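Local coordinates for protein methyltransferase type 12 (Clostridium thermocellum, PDB 3JWG) that probably transfers a methyl group from S-adenosyl-L-methionine to the 2'-oxygen of the 3'-terminal nucleotide of small RNAs, as the methyltransferase domain of a bacterial Hen1, at residues Gln15-Thr20 and Leu189-Ile194; Glu40-Ser45 and Lys70-Ile75; Thr131-Val136 and Tyr182-Arg187; Leu46-Lys51 and Arg83-Leu88. All coordinates share one frame; numbering follows the deposited sequence.

Three of the four contacts reach the central sheet of a Rossmann-like methyltransferase fold, and interaction 2 joins two helices beside it. Interactions 2 and 4 lie close together, with centres about 9 Å apart. They share helix 42-48 and touch through Leu73 with Ile86 and Leu44 with Leu88. Interaction 1 meets both through Leu18, which packs on Asn42 and on Leu46. Interactions 1 and 3 sit towards opposite ends of strand 184-191, their centres about 21 Å apart. A bound magnesium ion is held at Gly37 and Ile109. In interaction 1 the side chain of Arg17 is about 7 Å from the magnesium ion. Interaction 3 is farther off, with the side chain of Val136 about 12 Å from the magnesium ion.

Interaction 1 (Gln15-Thr20 and Leu189-Ile194); sequences QQRLGT and LQIGEI
Ile191 has chi1 at -74°, which sets CG2 anti to the backbone N and CG1 beside that N. Its two branches therefore meet different residues of helix 13-27. The Ile191 and Thr20 side chains reach toward each other tip to tip, with 4.0 Å between Ile191 CG1 and Thr20 CG2. The Thr20 methyl is itself anti to its own N (chi1 -63°), and this leaves OG1 turned back to the helix. Thr20 OG1 bonds to Gln16 O at 3.0 Å. Thr20 N bonds to the same oxygen, from the other face of the carbonyl plane. CG2 of Ile191 fits against the helix backbone, 4.0 Å from CA of Arg17. The Gln16 chain bends at chi2 and crosses Ile191 obliquely, bringing Gln16 OE1 to 3.9 Å from Ile191 CG2. No hydrogen bond joins the segments. Arg17 sends its guanidinium away from the strand, to a salt bridge with Glu110. Its side chain also packs on Ile109, a magnesium-binding residue. The helical segment 15-20 runs roughly antiparallel to strand segment 189-191, at 152°. That strand is at the sheet edge, where Ile191 also packs on Met204 of strand 202-209, and helix 42-48 holds the helix on its other flank.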
loop_
_atom_site.group_PDB
_atom_site.type_symbol
_atom_site.label_atom_id
_atom_site.label_comp_id
_atom_site.label_asym_id
_atom_site.label_seq_id
_atom_site.Cartn_x
_atom_site.Cartn_y
_atom_site.Cartn_z
ATOM N N GLN A 15 -4.652 8.030 -9.904
ATOM C CA GLN A 15 -5.900 8.318 -9.213
ATOM C C GLN A 15 -6.861 7.144 -9.351
ATOM O O GLN A 15 -7.641 6.860 -8.444
ATOM C CB GLN A 15 -6.531 9.592 -9.786
ATOM C CG GLN A 15 -7.926 9.901 -9.262
ATOM C CD GLN A 15 -7.996 9.923 -7.744
ATOM O OE1 GLN A 15 -7.288 10.690 -7.087
ATOM N NE2 GLN A 15 -8.856 9.077 -7.180
ATOM N N GLN A 16 -6.799 6.459 -10.490
ATOM C CA GLN A 16 -7.665 5.311 -10.731
ATOM C C GLN A 16 -7.154 4.141 -9.902
ATOM O O GLN A 16 -7.941 3.373 -9.348
ATOM C CB GLN A 16 -7.660 4.941 -12.221
ATOM C CG GLN A 16 -8.829 4.057 -12.677
ATOM C CD GLN A 16 -8.738 2.617 -12.191
ATOM O OE1 GLN A 16 -7.747 1.926 -12.432
ATOM N NE2 GLN A 16 -9.784 2.155 -11.513
ATOM N N ARG A 17 -5.831 4.013 -9.820
ATOM C CA ARG A 17 -5.210 2.937 -9.052
ATOM C C ARG A 17 -5.562 3.064 -7.576
ATOM O O ARG A 17 -5.939 2.087 -6.924
ATOM C CB ARG A 17 -3.688 2.979 -9.199
ATOM C CG ARG A 17 -2.961 1.957 -8.330
ATOM C CD ARG A 17 -1.475 2.273 -8.206
ATOM N NE ARG A 17 -1.257 3.596 -7.625
ATOM C CZ ARG A 17 -0.060 4.120 -7.380
ATOM N NH1 ARG A 17 1.039 3.430 -7.664
ATOM N NH2 ARG A 17 0.038 5.336 -6.854
ATOM N N LEU A 18 -5.416 4.277 -7.051
ATOM C CA LEU A 18 -5.718 4.537 -5.653
ATOM C C LEU A 18 -7.206 4.356 -5.408
ATOM O O LEU A 18 -7.609 3.865 -4.357
ATOM C CB LEU A 18 -5.293 5.955 -5.277
ATOM C CG LEU A 18 -3.808 6.251 -5.491
ATOM C CD1 LEU A 18 -3.494 7.658 -5.010
ATOM C CD2 LEU A 18 -2.964 5.232 -4.747
ATOM N N GLY A 19 -8.016 4.758 -6.385
ATOM C CA GLY A 19 -9.455 4.616 -6.255
ATOM C C GLY A 19 -9.831 3.158 -6.094
ATOM O O GLY A 19 -10.755 2.822 -5.352
ATOM N N THR A 20 -9.109 2.287 -6.794
ATOM C CA THR A 20 -9.355 0.853 -6.718
ATOM C C THR A 20 -9.054 0.364 -5.301
ATOM O O THR A 20 -9.799 -0.433 -4.742
ATOM C CB THR A 20 -8.463 0.081 -7.701
ATOM O OG1 THR A 20 -8.782 0.469 -9.045
ATOM C CG2 THR A 20 -8.671 -1.413 -7.535
ATOM N N LEU A 189 -5.458 -9.101 -8.508
ATOM C CA LEU A 189 -6.221 -8.209 -9.357
ATOM C C LEU A 189 -5.288 -7.571 -10.381
ATOM O O LEU A 189 -4.072 -7.478 -10.173
ATOM C CB LEU A 189 -6.888 -7.108 -8.524
ATOM C CG LEU A 189 -7.983 -7.509 -7.530
ATOM C CD1 LEU A 189 -7.394 -8.348 -6.415
ATOM C CD2 LEU A 189 -8.632 -6.263 -6.963
ATOM N N GLN A 190 -5.872 -7.141 -11.491
ATOM C CA GLN A 190 -5.130 -6.488 -12.555
ATOM C C GLN A 190 -5.667 -5.066 -12.643
ATOM O O GLN A 190 -6.794 -4.846 -13.090
ATOM C CB GLN A 190 -5.355 -7.222 -13.881
ATOM C CG GLN A 190 -4.778 -8.630 -13.913
ATOM C CD GLN A 190 -5.198 -9.409 -15.152
ATOM O OE1 GLN A 190 -6.352 -9.836 -15.273
ATOM N NE2 GLN A 190 -4.264 -9.592 -16.082
ATOM N N ILE A 191 -4.873 -4.104 -12.187
ATOM C CA ILE A 191 -5.289 -2.706 -12.222
ATOM C C ILE A 191 -4.835 -2.065 -13.521
ATOM O O ILE A 191 -3.674 -2.194 -13.920
ATOM C CB ILE A 191 -4.710 -1.904 -11.025
ATOM C CG1 ILE A 191 -5.456 -2.266 -9.739
ATOM C CG2 ILE A 191 -4.854 -0.405 -11.278
ATOM C CD1 ILE A 191 -5.448 -3.738 -9.404
ATOM N N GLY A 192 -5.761 -1.369 -14.173
ATOM C CA GLY A 192 -5.448 -0.719 -15.430
ATOM C C GLY A 192 -5.825 -1.615 -16.592
ATOM O O GLY A 192 -6.135 -2.793 -16.406
ATOM N N GLU A 193 -5.801 -1.057 -17.796
ATOM C CA GLU A 193 -6.143 -1.814 -18.993
ATOM C C GLU A 193 -5.073 -2.854 -19.303
ATOM O O GLU A 193 -3.878 -2.581 -19.193
ATOM C CB GLU A 193 -6.325 -0.854 -20.173
ATOM C CG GLU A 193 -5.255 0.220 -20.265
ATOM C CD GLU A 193 -5.621 1.324 -21.241
ATOM O OE1 GLU A 193 -5.762 1.033 -22.450
ATOM O OE2 GLU A 193 -5.771 2.483 -20.795
ATOM N N ILE A 194 -5.516 -4.050 -19.681
ATOM C CA ILE A 194 -4.611 -5.148 -20.005
ATOM C C ILE A 194 -4.063 -5.024 -21.424
ATOM O O ILE A 194 -4.819 -4.820 -22.377
ATOM C CB ILE A 194 -5.320 -6.508 -19.866
ATOM C CG1 ILE A 194 -5.913 -6.640 -18.460
ATOM C CG2 ILE A 194 -4.335 -7.637 -20.130
ATOM C CD1 ILE A 194 -6.654 -7.940 -18.218
#

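Interaction 2 (Glu40-Ser45 and Lys70-Ile75); sequences EGNLLS and KDRLKI
Arg72 reaches across to Ser45 with its chain extended from CG to NE. Arg72 NH1 points at Ser45 OG, 2.6 Å away, and the bond is almost straight at 174°. The hydroxyl oxygen lies within the guanidinium plane. A second bond from Arg72 NH2 to the same oxygen is weak. Asn42 brings its OD1 over one face of the guanidinium, the amide and guanidinium planes 77° apart. Asn42 OD1 is 2.9 Å from Arg72 NH2, but it stands above the plane and the angle is too poor for a hydrogen bond. The negative end of the amide may still be favourable over this cation. Glu40 crosses the arginine chain at about a right angle, its OE1 3.4 Å from Arg72 CD. Its carboxylate makes no salt bridge with the guanidinium.

Gly41 is the N-cap of helix 42-48. It closes the glycine-rich turn after strand 32-36, the first sequence motif of Rossmann-like methyltransferases, which in relatives lies at the S-adenosylmethionine site. Gly41 O accepts from Ser45 N and, at 3.2 Å, from Ser45 OG, which sits above the carbonyl plane. Ser45 OG thus joins the first helical turn to Arg72.

Next to the polar group, Leu44 and Leu73 cross at about a right angle, with 3.8 Å between Leu44 CD2 and Leu73 CD1. The other methyl of Leu73 is tightly packed, with Leu73 CD2 only 3.0 Å from Ser45 OG. Glu40 O is buried here without a polar partner. Leu44 and Leu73 continue onto Leu88 and Ile86 of strand 86-90.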
loop_
_atom_site.group_PDB
_atom_site.type_symbol
_atom_site.label_atom_id
_atom_site.label_comp_id
_atom_site.label_asym_id
_atom_site.label_seq_id
_atom_site.Cartn_x
_atom_site.Cartn_y
_atom_site.Cartn_z
ATOM N N GLU A 40 3.448 11.121 -0.040
ATOM C CA GLU A 40 2.816 12.431 0.104
ATOM C C GLU A 40 1.360 12.364 0.546
ATOM O O GLU A 40 0.685 13.394 0.623
ATOM C CB GLU A 40 2.894 13.218 -1.208
ATOM C CG GLU A 40 4.195 13.960 -1.420
ATOM C CD GLU A 40 4.104 14.987 -2.542
ATOM O OE1 GLU A 40 3.234 15.884 -2.465
ATOM O OE2 GLU A 40 4.905 14.898 -3.498
ATOM N N GLY A 41 0.872 11.156 0.813
ATOM C CA GLY A 41 -0.495 10.989 1.276
ATOM C C GLY A 41 -1.592 11.007 0.227
ATOM O O GLY A 41 -2.730 11.367 0.530
ATOM N N ASN A 42 -1.272 10.606 -0.998
ATOM C CA ASN A 42 -2.278 10.603 -2.053
ATOM C C ASN A 42 -3.454 9.696 -1.726
ATOM O O ASN A 42 -4.602 10.036 -2.020
ATOM C CB ASN A 42 -1.650 10.210 -3.391
ATOM C CG ASN A 42 -0.698 11.264 -3.909
ATOM O OD1 ASN A 42 -0.976 12.458 -3.810
ATOM N ND2 ASN A 42 0.424 10.833 -4.469
ATOM N N LEU A 43 -3.174 8.550 -1.112
ATOM C CA LEU A 43 -4.234 7.622 -0.730
ATOM C C LEU A 43 -5.001 8.205 0.460
ATOM O O LEU A 43 -6.232 8.107 0.539
ATOM C CB LEU A 43 -3.650 6.264 -0.342
ATOM C CG LEU A 43 -4.699 5.238 0.102
ATOM C CD1 LEU A 43 -5.621 4.918 -1.068
ATOM C CD2 LEU A 43 -4.013 3.978 0.614
ATOM N N LEU A 44 -4.263 8.813 1.384
ATOM C CA LEU A 44 -4.863 9.429 2.562
ATOM C C LEU A 44 -5.944 10.426 2.147
ATOM O O LEU A 44 -7.030 10.447 2.726
ATOM C CB LEU A 44 -3.785 10.141 3.386
ATOM C CG LEU A 44 -2.955 9.345 4.400
ATOM C CD1 LEU A 44 -2.693 7.937 3.925
ATOM C CD2 LEU A 44 -1.656 10.085 4.647
ATOM N N SER A 45 -5.643 11.248 1.145
ATOM C CA SER A 45 -6.596 12.243 0.655
ATOM C C SER A 45 -7.907 11.599 0.230
ATOM O O SER A 45 -8.986 12.076 0.588
ATOM C CB SER A 45 -6.025 13.010 -0.543
ATOM O OG SER A 45 -4.814 13.659 -0.219
ATOM N N LYS A 70 1.765 16.257 5.204
ATOM C CA LYS A 70 0.939 17.115 6.047
ATOM C C LYS A 70 0.668 18.466 5.392
ATOM O O LYS A 70 -0.394 19.052 5.588
ATOM C CB LYS A 70 1.580 17.296 7.429
ATOM C CG LYS A 70 3.058 17.621 7.421
ATOM C CD LYS A 70 3.611 17.659 8.845
ATOM C CE LYS A 70 3.423 16.322 9.558
ATOM N NZ LYS A 70 3.998 16.324 10.935
ATOM N N ASP A 71 1.618 18.950 4.603
ATOM C CA ASP A 71 1.433 20.222 3.921
ATOM C C ASP A 71 0.457 20.039 2.764
ATOM O O ASP A 71 -0.425 20.866 2.544
ATOM C CB ASP A 71 2.768 20.756 3.400
ATOM C CG ASP A 71 2.623 22.098 2.708
ATOM O OD1 ASP A 71 1.971 22.997 3.284
ATOM O OD2 ASP A 71 3.165 22.259 1.593
ATOM N N ARG A 72 0.614 18.939 2.034
ATOM C CA ARG A 72 -0.260 18.646 0.907
ATOM C C ARG A 72 -1.684 18.340 1.371
ATOM O O ARG A 72 -2.655 18.670 0.694
ATOM C CB ARG A 72 0.290 17.461 0.113
ATOM C CG ARG A 72 -0.658 16.969 -0.954
ATOM C CD ARG A 72 -0.089 15.802 -1.736
ATOM N NE ARG A 72 -1.106 15.242 -2.621
ATOM C CZ ARG A 72 -2.249 14.716 -2.195
ATOM N NH1 ARG A 72 -2.512 14.676 -0.896
ATOM N NH2 ARG A 72 -3.136 14.245 -3.062
ATOM N N LEU A 73 -1.808 17.705 2.531
ATOM C CA LEU A 73 -3.122 17.367 3.066
ATOM C C LEU A 73 -3.765 18.543 3.810
ATOM O O LEU A 73 -4.951 18.504 4.132
ATOM C CB LEU A 73 -3.008 16.154 3.998
ATOM C CG LEU A 73 -2.594 14.833 3.339
ATOM C CD1 LEU A 73 -2.235 13.816 4.402
ATOM C CD2 LEU A 73 -3.721 14.321 2.464
ATOM N N LYS A 74 -2.977 19.585 4.074
ATOM C CA LYS A 74 -3.470 20.772 4.776
ATOM C C LYS A 74 -4.193 20.369 6.054
ATOM O O LYS A 74 -5.221 20.943 6.408
ATOM C CB LYS A 74 -4.426 21.563 3.879
ATOM C CG LYS A 74 -3.803 22.077 2.588
ATOM C CD LYS A 74 -2.614 22.987 2.860
ATOM C CE LYS A 74 -1.962 23.434 1.561
ATOM N NZ LYS A 74 -0.732 24.237 1.798
ATOM N N ILE A 75 -3.637 19.382 6.747
ATOM C CA ILE A 75 -4.230 18.869 7.972
ATOM C C ILE A 75 -4.535 19.925 9.035
ATOM O O ILE A 75 -5.625 19.931 9.606
ATOM C CB ILE A 75 -3.331 17.785 8.594
ATOM C CG1 ILE A 75 -3.043 16.693 7.561
ATOM C CG2 ILE A 75 -4.022 17.167 9.791
ATOM C CD1 ILE A 75 -2.186 15.563 8.090
#

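Interaction 3 (Thr131-Val136 and Tyr182-Arg187); sequences TRPQTV and YGYSVR
Tyr184 has the largest share of this contact. Its ring extends toward the turn before strand 135-141, and Tyr184 OH donates to Pro133 O at 2.7 Å. The hydroxyl is tilted slightly from the carbonyl plane, and the acceptor lies near the plane of the ring, at its edge. The ring also meets Val136 at about a right angle, with 4.0 Å between Val136 CG2 and Tyr184 CE1.

Arg132 comes second. With CG anti to the backbone N (chi1 -161°) and the chain extended to NE, the side chain runs past the tyrosine hydroxyl, Arg132 CG 3.5 Å from Tyr184 OH. The guanidinium stands nearly upright to the ring, at 84°. It grips Tyr182 O end-on with two nitrogens, Arg132 NH1 at 2.9 Å and Arg132 NH2 at 3.0 Å. NH1 also bonds to Phe128 O.

Tyr182 is the third partner, chiefly through this carbonyl. Gly183, with positive phi, closes the C-terminal end of helix 168-182 in a Schellman motif. A cation at the carbonyl end of a helix is probably favourable.

Strand 202-209 lies between strands 135-141 and 184-191 in the sheet, and both are antiparallel to it. The Tyr184 side chain spans this middle strand, packing on Leu209. Helix 117-131 covers the same face, where Phe128 meets the Tyr184 ring edge-to-face.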
loop_
_atom_site.group_PDB
_atom_site.type_symbol
_atom_site.label_atom_id
_atom_site.label_comp_id
_atom_site.label_asym_id
_atom_site.label_seq_id
_atom_site.Cartn_x
_atom_site.Cartn_y
_atom_site.Cartn_z
ATOM N N THR A 131 1.496 -6.085 12.414
ATOM C CA THR A 131 0.270 -5.358 12.116
ATOM C C THR A 131 -0.884 -6.359 12.004
ATOM O O THR A 131 -1.933 -6.188 12.625
ATOM C CB THR A 131 0.455 -4.559 10.822
ATOM O OG1 THR A 131 1.711 -3.873 10.893
ATOM C CG2 THR A 131 -0.649 -3.531 10.650
ATOM N N ARG A 132 -0.670 -7.403 11.210
ATOM C CA ARG A 132 -1.642 -8.480 11.029
ATOM C C ARG A 132 -3.116 -8.063 10.985
ATOM O O ARG A 132 -3.917 -8.509 11.811
ATOM C CB ARG A 132 -1.425 -9.515 12.145
ATOM C CG ARG A 132 -2.003 -10.896 11.888
ATOM C CD ARG A 132 -1.484 -11.891 12.932
ATOM N NE ARG A 132 -1.934 -13.258 12.673
ATOM C CZ ARG A 132 -1.461 -14.045 11.709
ATOM N NH1 ARG A 132 -0.500 -13.618 10.892
ATOM N NH2 ARG A 132 -1.965 -15.263 11.548
ATOM N N PRO A 133 -3.499 -7.216 10.012
ATOM C CA PRO A 133 -4.897 -6.779 9.908
ATOM C C PRO A 133 -5.741 -7.827 9.171
ATOM O O PRO A 133 -5.200 -8.736 8.539
ATOM C CB PRO A 133 -4.786 -5.467 9.132
ATOM C CG PRO A 133 -3.669 -5.783 8.154
ATOM C CD PRO A 133 -2.650 -6.512 9.029
ATOM N N GLN A 134 -7.062 -7.700 9.256
ATOM C CA GLN A 134 -7.950 -8.646 8.590
ATOM C C GLN A 134 -7.696 -8.646 7.081
ATOM O O GLN A 134 -7.770 -9.688 6.431
ATOM C CB GLN A 134 -9.409 -8.286 8.868
ATOM C CG GLN A 134 -10.396 -9.131 8.083
ATOM C CD GLN A 134 -10.350 -10.600 8.460
ATOM O OE1 GLN A 134 -10.711 -11.464 7.662
ATOM N NE2 GLN A 134 -9.920 -10.889 9.683
ATOM N N THR A 135 -7.386 -7.478 6.533
ATOM C CA THR A 135 -7.111 -7.354 5.099
ATOM C C THR A 135 -5.806 -6.609 4.824
ATOM O O THR A 135 -5.517 -5.598 5.459
ATOM C CB THR A 135 -8.237 -6.577 4.378
ATOM O OG1 THR A 135 -9.494 -7.230 4.602
ATOM C CG2 THR A 135 -7.961 -6.504 2.871
ATOM N N VAL A 136 -5.016 -7.115 3.882
ATOM C CA VAL A 136 -3.777 -6.443 3.491
ATOM C C VAL A 136 -3.853 -6.266 1.975
ATOM O O VAL A 136 -4.157 -7.214 1.253
ATOM C CB VAL A 136 -2.517 -7.268 3.828
ATOM C CG1 VAL A 136 -1.278 -6.551 3.295
ATOM C CG2 VAL A 136 -2.404 -7.473 5.338
ATOM N N TYR A 182 2.224 -16.867 6.782
ATOM C CA TYR A 182 1.552 -16.121 7.841
ATOM C C TYR A 182 0.067 -16.406 8.087
ATOM O O TYR A 182 -0.576 -15.715 8.875
ATOM C CB TYR A 182 1.766 -14.625 7.608
ATOM C CG TYR A 182 3.200 -14.197 7.823
ATOM C CD1 TYR A 182 3.741 -14.129 9.106
ATOM C CD2 TYR A 182 4.028 -13.889 6.743
ATOM C CE1 TYR A 182 5.066 -13.766 9.312
ATOM C CE2 TYR A 182 5.359 -13.524 6.937
ATOM C CZ TYR A 182 5.870 -13.464 8.223
ATOM O OH TYR A 182 7.180 -13.095 8.424
ATOM N N GLY A 183 -0.484 -17.416 7.426
ATOM C CA GLY A 183 -1.882 -17.740 7.661
ATOM C C GLY A 183 -2.901 -16.832 7.002
ATOM O O GLY A 183 -3.960 -16.548 7.573
ATOM N N TYR A 184 -2.586 -16.377 5.796
ATOM C CA TYR A 184 -3.480 -15.518 5.032
ATOM C C TYR A 184 -3.806 -16.235 3.729
ATOM O O TYR A 184 -3.076 -17.126 3.302
ATOM C CB TYR A 184 -2.795 -14.191 4.667
ATOM C CG TYR A 184 -2.824 -13.108 5.725
ATOM C CD1 TYR A 184 -3.754 -12.072 5.661
ATOM C CD2 TYR A 184 -1.913 -13.112 6.776
ATOM C CE1 TYR A 184 -3.776 -11.057 6.619
ATOM C CE2 TYR A 184 -1.923 -12.101 7.746
ATOM C CZ TYR A 184 -2.856 -11.078 7.659
ATOM O OH TYR A 184 -2.862 -10.075 8.604
ATOM N N SER A 185 -4.910 -15.838 3.111
ATOM C CA SER A 185 -5.283 -16.367 1.814
ATOM C C SER A 185 -5.081 -15.129 0.932
ATOM O O SER A 185 -5.175 -13.995 1.419
ATOM C CB SER A 185 -6.747 -16.829 1.811
ATOM O OG SER A 185 -7.618 -15.773 2.161
ATOM N N VAL A 186 -4.786 -15.318 -0.348
ATOM C CA VAL A 186 -4.569 -14.160 -1.207
ATOM C C VAL A 186 -5.180 -14.325 -2.592
ATOM O O VAL A 186 -5.276 -15.439 -3.114
ATOM C CB VAL A 186 -3.037 -13.843 -1.323
ATOM C CG1 VAL A 186 -2.312 -14.980 -2.013
ATOM C CG2 VAL A 186 -2.821 -12.530 -2.066
ATOM N N ARG A 187 -5.629 -13.212 -3.165
ATOM C CA ARG A 187 -6.217 -13.207 -4.501
ATOM C C ARG A 187 -5.562 -12.058 -5.252
ATOM O O ARG A 187 -5.083 -11.099 -4.634
ATOM C CB ARG A 187 -7.745 -13.026 -4.439
ATOM C CG ARG A 187 -8.230 -11.639 -4.046
ATOM C CD ARG A 187 -9.746 -11.653 -3.826
ATOM N NE ARG A 187 -10.302 -10.327 -3.554
ATOM C CZ ARG A 187 -10.579 -9.418 -4.483
ATOM N NH1 ARG A 187 -10.354 -9.683 -5.763
ATOM N NH2 ARG A 187 -11.089 -8.238 -4.133
#

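Interaction 4 (Leu46-Lys51 and Arg83-Leu88); sequences LLLKDK and RKRISL
Leu48, near the end of helix 42-48, and Arg85, just before strand 86-90, are the nearest residues of the two backbones, with CA atoms 7.9 Å apart. In this Rossmann-like fold the helix is the crossover of a beta-alpha-beta unit, linking the parallel strands 32-36 and 55-60. Strand 86-90 is the outermost strand on that side of the sheet. Past Leu48 the chain turns, with Asp50 N bonded to Leu47 O.

Arg85 reaches into this turn. Its chain bends at chi3 (62°), and Arg85 NH1 donates to Leu48 O at 2.9 Å. The N-H...O angle is 157°, and the donor is tilted from the carbonyl plane. Asp50 O lies near the plane of the guanidinium, 2.9 Å from Arg85 NH2. The hydrogen bond of Arg85 NH2 goes to Phe53 O. The arginine thus holds the path to strand 55-60 at Leu48 O and Phe53 O.

Leu48 slides past the arginine in the opposite direction, and its two methyls divide the work. CD2 lies over one face of the guanidinium, toward its rim, with Leu48 CD2 3.9 Å from Arg85 NH1. The other methyl meets the strand, with Leu48 CD1 4.0 Å from Ile86 CD1.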
loop_
_atom_site.group_PDB
_atom_site.type_symbol
_atom_site.label_atom_id
_atom_site.label_comp_id
_atom_site.label_asym_id
_atom_site.label_seq_id
_atom_site.Cartn_x
_atom_site.Cartn_y
_atom_site.Cartn_z
ATOM N N LEU A 46 -7.812 10.522 -0.547
ATOM C CA LEU A 46 -8.999 9.822 -1.032
ATOM C C LEU A 46 -9.798 9.175 0.091
ATOM O O LEU A 46 -11.027 9.137 0.048
ATOM C CB LEU A 46 -8.615 8.743 -2.053
ATOM C CG LEU A 46 -8.046 9.171 -3.409
ATOM C CD1 LEU A 46 -7.841 7.927 -4.259
ATOM C CD2 LEU A 46 -8.993 10.134 -4.113
ATOM N N LEU A 47 -9.096 8.646 1.086
ATOM C CA LEU A 47 -9.753 8.007 2.220
ATOM C C LEU A 47 -10.580 9.018 3.021
ATOM O O LEU A 47 -11.695 8.718 3.461
ATOM C CB LEU A 47 -8.706 7.342 3.120
ATOM C CG LEU A 47 -8.045 6.098 2.514
ATOM C CD1 LEU A 47 -6.935 5.590 3.428
ATOM C CD2 LEU A 47 -9.108 5.014 2.303
ATOM N N LEU A 48 -10.036 10.220 3.190
ATOM C CA LEU A 48 -10.719 11.281 3.926
ATOM C C LEU A 48 -12.019 11.728 3.255
ATOM O O LEU A 48 -12.919 12.254 3.914
ATOM C CB LEU A 48 -9.788 12.486 4.097
ATOM C CG LEU A 48 -8.683 12.370 5.154
ATOM C CD1 LEU A 48 -7.713 13.541 5.026
ATOM C CD2 LEU A 48 -9.315 12.345 6.549
ATOM N N LYS A 49 -12.125 11.510 1.949
ATOM C CA LYS A 49 -13.327 11.907 1.227
ATOM C C LYS A 49 -14.477 10.929 1.442
ATOM O O LYS A 49 -15.612 11.204 1.052
ATOM C CB LYS A 49 -13.020 12.049 -0.265
ATOM C CG LYS A 49 -11.893 13.026 -0.560
ATOM C CD LYS A 49 -11.696 13.209 -2.054
ATOM C CE LYS A 49 -10.451 14.029 -2.351
ATOM N NZ LYS A 49 -10.475 15.362 -1.688
ATOM N N ASP A 50 -14.190 9.792 2.069
ATOM C CA ASP A 50 -15.218 8.790 2.346
ATOM C C ASP A 50 -15.413 8.697 3.863
ATOM O O ASP A 50 -14.561 8.164 4.576
ATOM C CB ASP A 50 -14.793 7.431 1.782
ATOM C CG ASP A 50 -15.932 6.433 1.745
ATOM O OD1 ASP A 50 -16.605 6.255 2.778
ATOM O OD2 ASP A 50 -16.155 5.818 0.681
ATOM N N LYS A 51 -16.542 9.207 4.350
ATOM C CA LYS A 51 -16.832 9.220 5.786
ATOM C C LYS A 51 -16.850 7.862 6.490
ATOM O O LYS A 51 -16.845 7.805 7.719
ATOM C CB LYS A 51 -18.167 9.928 6.051
ATOM C CG LYS A 51 -19.383 9.161 5.549
ATOM C CD LYS A 51 -20.677 9.751 6.089
ATOM C CE LYS A 51 -21.885 8.967 5.595
ATOM N NZ LYS A 51 -23.154 9.451 6.211
ATOM N N ARG A 83 -9.826 16.312 11.476
ATOM C CA ARG A 83 -8.483 16.191 12.021
ATOM C C ARG A 83 -8.347 14.953 12.913
ATOM O O ARG A 83 -7.297 14.307 12.939
ATOM C CB ARG A 83 -8.128 17.435 12.835
ATOM C CG ARG A 83 -6.763 17.359 13.490
ATOM C CD ARG A 83 -5.667 17.517 12.454
ATOM N NE ARG A 83 -4.329 17.278 12.992
ATOM C CZ ARG A 83 -3.846 16.080 13.306
ATOM N NH1 ARG A 83 -4.590 14.993 13.139
ATOM N NH2 ARG A 83 -2.611 15.967 13.780
ATOM N N LYS A 84 -9.410 14.631 13.646
ATOM C CA LYS A 84 -9.400 13.483 14.547
ATOM C C LYS A 84 -9.390 12.132 13.832
ATOM O O LYS A 84 -9.128 11.099 14.450
ATOM C CB LYS A 84 -10.601 13.556 15.493
ATOM C CG LYS A 84 -10.561 14.764 16.425
ATOM C CD LYS A 84 -11.837 14.893 17.252
ATOM C CE LYS A 84 -11.789 16.138 18.134
ATOM N NZ LYS A 84 -13.019 16.295 18.964
ATOM N N ARG A 85 -9.666 12.143 12.532
ATOM C CA ARG A 85 -9.698 10.912 11.750
ATOM C C ARG A 85 -8.332 10.515 11.203
ATOM O O ARG A 85 -8.093 9.344 10.919
ATOM C CB ARG A 85 -10.645 11.060 10.559
ATOM C CG ARG A 85 -12.092 11.394 10.890
ATOM C CD ARG A 85 -12.818 11.753 9.603
ATOM N NE ARG A 85 -12.837 10.634 8.663
ATOM C CZ ARG A 85 -13.039 10.751 7.354
ATOM N NH1 ARG A 85 -13.235 11.947 6.810
ATOM N NH2 ARG A 85 -13.065 9.667 6.587
ATOM N N ILE A 86 -7.435 11.485 11.058
ATOM C CA ILE A 86 -6.129 11.202 10.480
ATOM C C ILE A 86 -4.918 11.361 11.395
ATOM O O ILE A 86 -4.856 12.259 12.243
ATOM C CB ILE A 86 -5.929 12.064 9.213
ATOM C CG1 ILE A 86 -4.673 11.626 8.460
ATOM C CG2 ILE A 86 -5.830 13.525 9.595
ATOM C CD1 ILE A 86 -4.605 12.176 7.050
ATOM N N SER A 87 -3.951 10.473 11.194
ATOM C CA SER A 87 -2.714 10.457 11.958
ATOM C C SER A 87 -1.539 10.114 11.040
ATOM O O SER A 87 -1.685 9.338 10.094
ATOM C CB SER A 87 -2.810 9.419 13.075
ATOM O OG SER A 87 -1.540 9.180 13.651
ATOM N N LEU A 88 -0.381 10.700 11.320
ATOM C CA LEU A 88 0.819 10.445 10.527
ATOM C C LEU A 88 2.013 10.306 11.454
ATOM O O LEU A 88 2.118 11.035 12.437
ATOM C CB LEU A 88 1.087 11.606 9.563
ATOM C CG LEU A 88 0.106 11.917 8.433
ATOM C CD1 LEU A 88 0.432 13.281 7.848
ATOM C CD2 LEU A 88 0.186 10.850 7.366
#